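Local coordinates for protein ferric-chelate reductase (NAD(P)H) (Archaeoglobus fulgidus, PDB 1I0R) that reduces ferric iron bound in chelators such as siderophores with NAD(P)H as electron donor, using a flavin cofactor and releasing ferrous iron, at residues P39-H53 and D122-V134. Sequence-based numbering, arbitrary orientation.
Sequences PVQIAVCLNKENDTH and DVGTHTLFVGEAV
Val44 and Phe129 face each other as a hydrogen-bonded pair in the middle of two antiparallel neighbours, strands 40-47 and 126-138, of the six-stranded barrel of this flavin reductase fold. The case illustrates how one strand pair can serve both a barrel core and a cofactor site. On the face bearing Val44, Leu46 and Phe129, the benzyl group is turned so that Phe129 CB rests against Val44 CG2 (3.9 Å), while Leu46 CD1 approaches Phe129 CE1 obliquely, at 3.8 Å. Val44 also packs on Phe62 and Val64 of the non-adjacent strand 61-67, consistent with this face pointing into the barrel. The His53 ring lies obliquely against the Phe129 ring, their planes 56° apart. Opposite, with CG anti to the backbone N (chi1 -173°), Leu128 sends CD1 tightly to within 3.5 Å of Cys45 CB and more loosely to Ala43 CB; its side chain also meets Leu128 of the second subunit. Residues 45-52 bind FMN. At the last pair, Asn47 with His126, the side chains diverge, and His126, an NADP(+)-binding residue, lays one ring face over Asn47 CA in a CH-pi contact, 3.9 Å from the centroid. Asn47 OD1 closes an Asx turn by accepting from Glu49 N, and a water bridges this oxygen to Thr125 O. Lys48, bonded through its backbone N to Thr125 O, runs fully extended beyond CG alongside the loop 123-125. Its NZ reaches Asp122 OD2 on the syn side, 18° out of the carboxylate plane, in a 2.8 Å salt bridge, and also donates to Gly124 O at 2.8 Å.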
loop_
_atom_site.group_PDB
_atom_site.type_symbol
_atom_site.label_atom_id
_atom_site.label_comp_id
_atom_site.label_asym_id
_atom_site.label_seq_id
_atom_site.Cartn_x
_atom_site.Cartn_y
_atom_site.Cartn_z
ATOM N N PRO B 39 10.582 -9.458 -11.599
ATOM C CA PRO B 39 11.389 -8.243 -11.477
ATOM C C PRO B 39 10.644 -7.255 -10.579
ATOM O O PRO B 39 9.506 -7.503 -10.177
ATOM C CB PRO B 39 11.467 -7.756 -12.918
ATOM C CG PRO B 39 10.093 -8.075 -13.424
ATOM C CD PRO B 39 9.815 -9.455 -12.856
ATOM N N VAL B 40 11.265 -6.132 -10.263
ATOM C CA VAL B 40 10.584 -5.169 -9.428
ATOM C C VAL B 40 9.437 -4.506 -10.199
ATOM O O VAL B 40 9.642 -3.921 -11.277
ATOM C CB VAL B 40 11.540 -4.080 -8.929
ATOM C CG1 VAL B 40 10.738 -2.979 -8.217
ATOM C CG2 VAL B 40 12.552 -4.695 -7.950
ATOM N N GLN B 41 8.221 -4.641 -9.656
ATOM C CA GLN B 41 7.034 -4.016 -10.230
ATOM C C GLN B 41 6.360 -3.154 -9.169
ATOM O O GLN B 41 6.261 -3.533 -7.991
ATOM C CB GLN B 41 6.052 -5.070 -10.757
ATOM C CG GLN B 41 6.645 -5.844 -11.896
ATOM C CD GLN B 41 5.721 -6.923 -12.410
ATOM O OE1 GLN B 41 5.409 -7.893 -11.691
ATOM N NE2 GLN B 41 5.280 -6.774 -13.645
ATOM N N ILE B 42 5.897 -1.986 -9.605
ATOM C CA ILE B 42 5.239 -0.998 -8.734
ATOM C C ILE B 42 3.846 -0.713 -9.260
ATOM O O ILE B 42 3.656 -0.553 -10.464
ATOM C CB ILE B 42 6.001 0.358 -8.732
ATOM C CG1 ILE B 42 7.471 0.136 -8.375
ATOM C CG2 ILE B 42 5.345 1.338 -7.754
ATOM C CD1 ILE B 42 7.709 -0.609 -7.061
ATOM N N ALA B 43 2.873 -0.662 -8.363
ATOM C CA ALA B 43 1.503 -0.365 -8.758
ATOM C C ALA B 43 1.096 1.028 -8.288
ATOM O O ALA B 43 1.499 1.473 -7.202
ATOM C CB ALA B 43 0.549 -1.395 -8.155
ATOM N N VAL B 44 0.335 1.730 -9.134
ATOM C CA VAL B 44 -0.221 3.027 -8.746
ATOM C C VAL B 44 -1.692 2.969 -9.143
ATOM O O VAL B 44 -2.015 2.544 -10.238
ATOM C CB VAL B 44 0.473 4.272 -9.444
ATOM C CG1 VAL B 44 1.947 4.368 -9.023
ATOM C CG2 VAL B 44 0.404 4.166 -10.934
ATOM N N CYS B 45 -2.587 3.359 -8.235
ATOM C CA CYS B 45 -4.017 3.311 -8.535
ATOM C C CYS B 45 -4.497 4.754 -8.688
ATOM O O CYS B 45 -4.447 5.524 -7.739
ATOM C CB CYS B 45 -4.753 2.594 -7.394
ATOM S SG CYS B 45 -6.455 2.171 -7.789
ATOM N N LEU B 46 -4.940 5.092 -9.903
ATOM C CA LEU B 46 -5.380 6.451 -10.245
ATOM C C LEU B 46 -6.840 6.515 -10.664
ATOM O O LEU B 46 -7.324 5.638 -11.369
ATOM C CB LEU B 46 -4.533 6.976 -11.408
ATOM C CG LEU B 46 -3.026 6.833 -11.179
ATOM C CD1 LEU B 46 -2.230 7.198 -12.463
ATOM C CD2 LEU B 46 -2.635 7.759 -10.030
ATOM N N ASN B 47 -7.514 7.584 -10.241
ATOM C CA ASN B 47 -8.920 7.800 -10.575
ATOM C C ASN B 47 -9.062 8.152 -12.061
ATOM O O ASN B 47 -8.310 8.987 -12.586
ATOM C CB ASN B 47 -9.477 8.921 -9.710
ATOM C CG ASN B 47 -10.966 9.109 -9.905
ATOM O OD1 ASN B 47 -11.431 9.387 -11.018
ATOM N ND2 ASN B 47 -11.727 8.938 -8.833
ATOM N N LYS B 48 -10.024 7.516 -12.726
ATOM C CA LYS B 48 -10.240 7.709 -14.163
ATOM C C LYS B 48 -10.544 9.126 -14.599
ATOM O O LYS B 48 -10.366 9.466 -15.773
ATOM C CB LYS B 48 -11.351 6.787 -14.657
ATOM C CG LYS B 48 -10.921 5.332 -14.752
ATOM C CD LYS B 48 -12.070 4.454 -15.208
ATOM C CE LYS B 48 -11.607 3.015 -15.322
ATOM N NZ LYS B 48 -12.677 2.102 -15.811
ATOM N N GLU B 49 -10.974 9.955 -13.660
ATOM C CA GLU B 49 -11.306 11.343 -13.984
ATOM C C GLU B 49 -10.104 12.289 -13.989
ATOM O O GLU B 49 -10.214 13.433 -14.440
ATOM C CB GLU B 49 -12.361 11.858 -13.001
ATOM C CG GLU B 49 -13.639 11.035 -13.010
ATOM C CD GLU B 49 -14.690 11.549 -12.042
ATOM O OE1 GLU B 49 -14.391 11.655 -10.826
ATOM O OE2 GLU B 49 -15.824 11.841 -12.497
ATOM N N ASN B 50 -8.957 11.816 -13.511
ATOM C CA ASN B 50 -7.748 12.642 -13.435
ATOM C C ASN B 50 -6.914 12.711 -14.713
ATOM O O ASN B 50 -6.810 11.742 -15.453
ATOM C CB ASN B 50 -6.826 12.152 -12.305
ATOM C CG ASN B 50 -7.545 12.009 -10.980
ATOM O OD1 ASN B 50 -8.649 12.528 -10.790
ATOM N ND2 ASN B 50 -6.914 11.309 -10.048
ATOM N N ASP B 51 -6.301 13.866 -14.968
ATOM C CA ASP B 51 -5.477 13.992 -16.157
ATOM C C ASP B 51 -4.255 13.076 -16.129
ATOM O O ASP B 51 -3.821 12.581 -17.176
ATOM C CB ASP B 51 -5.022 15.446 -16.354
ATOM C CG ASP B 51 -6.179 16.388 -16.636
ATOM O OD1 ASP B 51 -7.095 16.016 -17.407
ATOM O OD2 ASP B 51 -6.167 17.521 -16.093
ATOM N N THR B 52 -3.704 12.840 -14.936
ATOM C CA THR B 52 -2.535 11.979 -14.819
ATOM C C THR B 52 -2.927 10.552 -15.211
ATOM O O THR B 52 -2.146 9.842 -15.848
ATOM C CB THR B 52 -1.946 12.039 -13.386
ATOM O OG1 THR B 52 -1.596 13.400 -13.073
ATOM C CG2 THR B 52 -0.672 11.190 -13.282
ATOM N N HIS B 53 -4.138 10.132 -14.841
ATOM C CA HIS B 53 -4.597 8.798 -15.219
ATOM C C HIS B 53 -4.527 8.673 -16.753
ATOM O O HIS B 53 -3.969 7.712 -17.298
ATOM C CB HIS B 53 -6.054 8.578 -14.750
ATOM C CG HIS B 53 -6.739 7.424 -15.422
ATOM N ND1 HIS B 53 -6.799 6.154 -14.874
ATOM C CD2 HIS B 53 -7.351 7.337 -16.628
ATOM C CE1 HIS B 53 -7.410 5.339 -15.716
ATOM N NE2 HIS B 53 -7.752 6.035 -16.791
ATOM N N ASP B 122 -8.266 -2.818 -14.526
ATOM C CA ASP B 122 -9.397 -1.910 -14.406
ATOM C C ASP B 122 -10.282 -2.305 -13.227
ATOM O O ASP B 122 -10.821 -3.416 -13.210
ATOM C CB ASP B 122 -10.212 -1.944 -15.692
ATOM C CG ASP B 122 -11.246 -0.843 -15.751
ATOM O OD1 ASP B 122 -12.105 -0.733 -14.849
ATOM O OD2 ASP B 122 -11.196 -0.065 -16.735
ATOM N N VAL B 123 -10.437 -1.412 -12.248
ATOM C CA VAL B 123 -11.263 -1.724 -11.087
ATOM C C VAL B 123 -12.496 -0.843 -10.921
ATOM O O VAL B 123 -12.987 -0.628 -9.814
ATOM C CB VAL B 123 -10.423 -1.737 -9.780
ATOM C CG1 VAL B 123 -9.383 -2.874 -9.867
ATOM C CG2 VAL B 123 -9.724 -0.390 -9.576
ATOM N N GLY B 124 -12.996 -0.342 -12.048
ATOM C CA GLY B 124 -14.204 0.467 -12.039
ATOM C C GLY B 124 -13.967 1.960 -12.145
ATOM O O GLY B 124 -13.763 2.516 -13.240
ATOM N N THR B 125 -13.987 2.622 -11.002
ATOM C CA THR B 125 -13.767 4.059 -10.949
ATOM C C THR B 125 -12.310 4.452 -11.116
ATOM O O THR B 125 -12.000 5.619 -11.360
ATOM C CB THR B 125 -14.253 4.620 -9.621
ATOM O OG1 THR B 125 -13.635 3.891 -8.551
ATOM C CG2 THR B 125 -15.750 4.425 -9.486
ATOM N N HIS B 126 -11.426 3.473 -10.969
ATOM C CA HIS B 126 -9.976 3.694 -11.048
ATOM C C HIS B 126 -9.321 2.621 -11.893
ATOM O O HIS B 126 -9.921 1.586 -12.197
ATOM C CB HIS B 126 -9.335 3.558 -9.653
ATOM C CG HIS B 126 -9.792 4.566 -8.656
ATOM N ND1 HIS B 126 -8.913 5.379 -7.971
ATOM C CD2 HIS B 126 -11.026 4.856 -8.182
ATOM C CE1 HIS B 126 -9.590 6.127 -7.114
ATOM N NE2 HIS B 126 -10.872 5.828 -7.223
ATOM N N THR B 127 -8.064 2.865 -12.251
ATOM C CA THR B 127 -7.263 1.880 -12.965
ATOM C C THR B 127 -6.013 1.654 -12.109
ATOM O O THR B 127 -5.409 2.622 -11.620
ATOM C CB THR B 127 -6.779 2.360 -14.362
ATOM O OG1 THR B 127 -7.915 2.630 -15.186
ATOM C CG2 THR B 127 -5.939 1.279 -15.031
ATOM N N LEU B 128 -5.659 0.391 -11.882
ATOM C CA LEU B 128 -4.432 0.098 -11.165
ATOM C C LEU B 128 -3.392 -0.186 -12.263
ATOM O O LEU B 128 -3.530 -1.134 -13.046
ATOM C CB LEU B 128 -4.603 -1.135 -10.260
ATOM C CG LEU B 128 -3.415 -1.432 -9.336
ATOM C CD1 LEU B 128 -3.318 -0.433 -8.240
ATOM C CD2 LEU B 128 -3.572 -2.791 -8.724
ATOM N N PHE B 129 -2.363 0.660 -12.353
ATOM C CA PHE B 129 -1.334 0.474 -13.367
ATOM C C PHE B 129 -0.186 -0.293 -12.757
ATOM O O PHE B 129 0.265 0.063 -11.679
ATOM C CB PHE B 129 -0.802 1.837 -13.872
ATOM C CG PHE B 129 -1.827 2.655 -14.603
ATOM C CD1 PHE B 129 -2.571 3.627 -13.933
ATOM C CD2 PHE B 129 -2.059 2.432 -15.957
ATOM C CE1 PHE B 129 -3.552 4.386 -14.612
ATOM C CE2 PHE B 129 -3.031 3.173 -16.649
ATOM C CZ PHE B 129 -3.774 4.146 -15.979
ATOM N N VAL B 130 0.251 -1.359 -13.418
ATOM C CA VAL B 130 1.379 -2.130 -12.923
ATOM C C VAL B 130 2.588 -1.757 -13.771
ATOM O O VAL B 130 2.601 -1.964 -14.985
ATOM C CB VAL B 130 1.129 -3.637 -13.046
ATOM C CG1 VAL B 130 2.354 -4.420 -12.501
ATOM C CG2 VAL B 130 -0.114 -4.008 -12.224
ATOM N N GLY B 131 3.591 -1.181 -13.128
ATOM C CA GLY B 131 4.772 -0.805 -13.883
ATOM C C GLY B 131 6.028 -1.555 -13.501
ATOM O O GLY B 131 6.264 -1.872 -12.332
ATOM N N GLU B 132 6.869 -1.834 -14.488
ATOM C CA GLU B 132 8.127 -2.490 -14.198
ATOM C C GLU B 132 9.110 -1.346 -13.931
ATOM O O GLU B 132 9.223 -0.441 -14.751
ATOM C CB GLU B 132 8.575 -3.326 -15.395
ATOM C CG GLU B 132 9.762 -4.199 -15.071
ATOM C CD GLU B 132 10.128 -5.168 -16.196
ATOM O OE1 GLU B 132 9.226 -5.863 -16.735
ATOM O OE2 GLU B 132 11.331 -5.239 -16.526
ATOM N N ALA B 133 9.791 -1.366 -12.793
ATOM C CA ALA B 133 10.741 -0.299 -12.455
ATOM C C ALA B 133 11.939 -0.325 -13.401
ATOM O O ALA B 133 12.550 -1.374 -13.613
ATOM C CB ALA B 133 11.205 -0.446 -10.999
ATOM N N VAL B 134 12.263 0.829 -13.979
ATOM C CA VAL B 134 13.415 0.901 -14.891
ATOM C C VAL B 134 14.565 1.732 -14.318
ATOM O O VAL B 134 15.684 1.661 -14.821
ATOM C CB VAL B 134 13.004 1.416 -16.283
ATOM C CG1 VAL B 134 12.109 0.374 -16.957
ATOM C CG2 VAL B 134 12.278 2.753 -16.181
HETATM O O HOH W 1 12.142 -3.957 -12.646
HETATM O O HOH W 2 -13.760 7.794 -11.740
#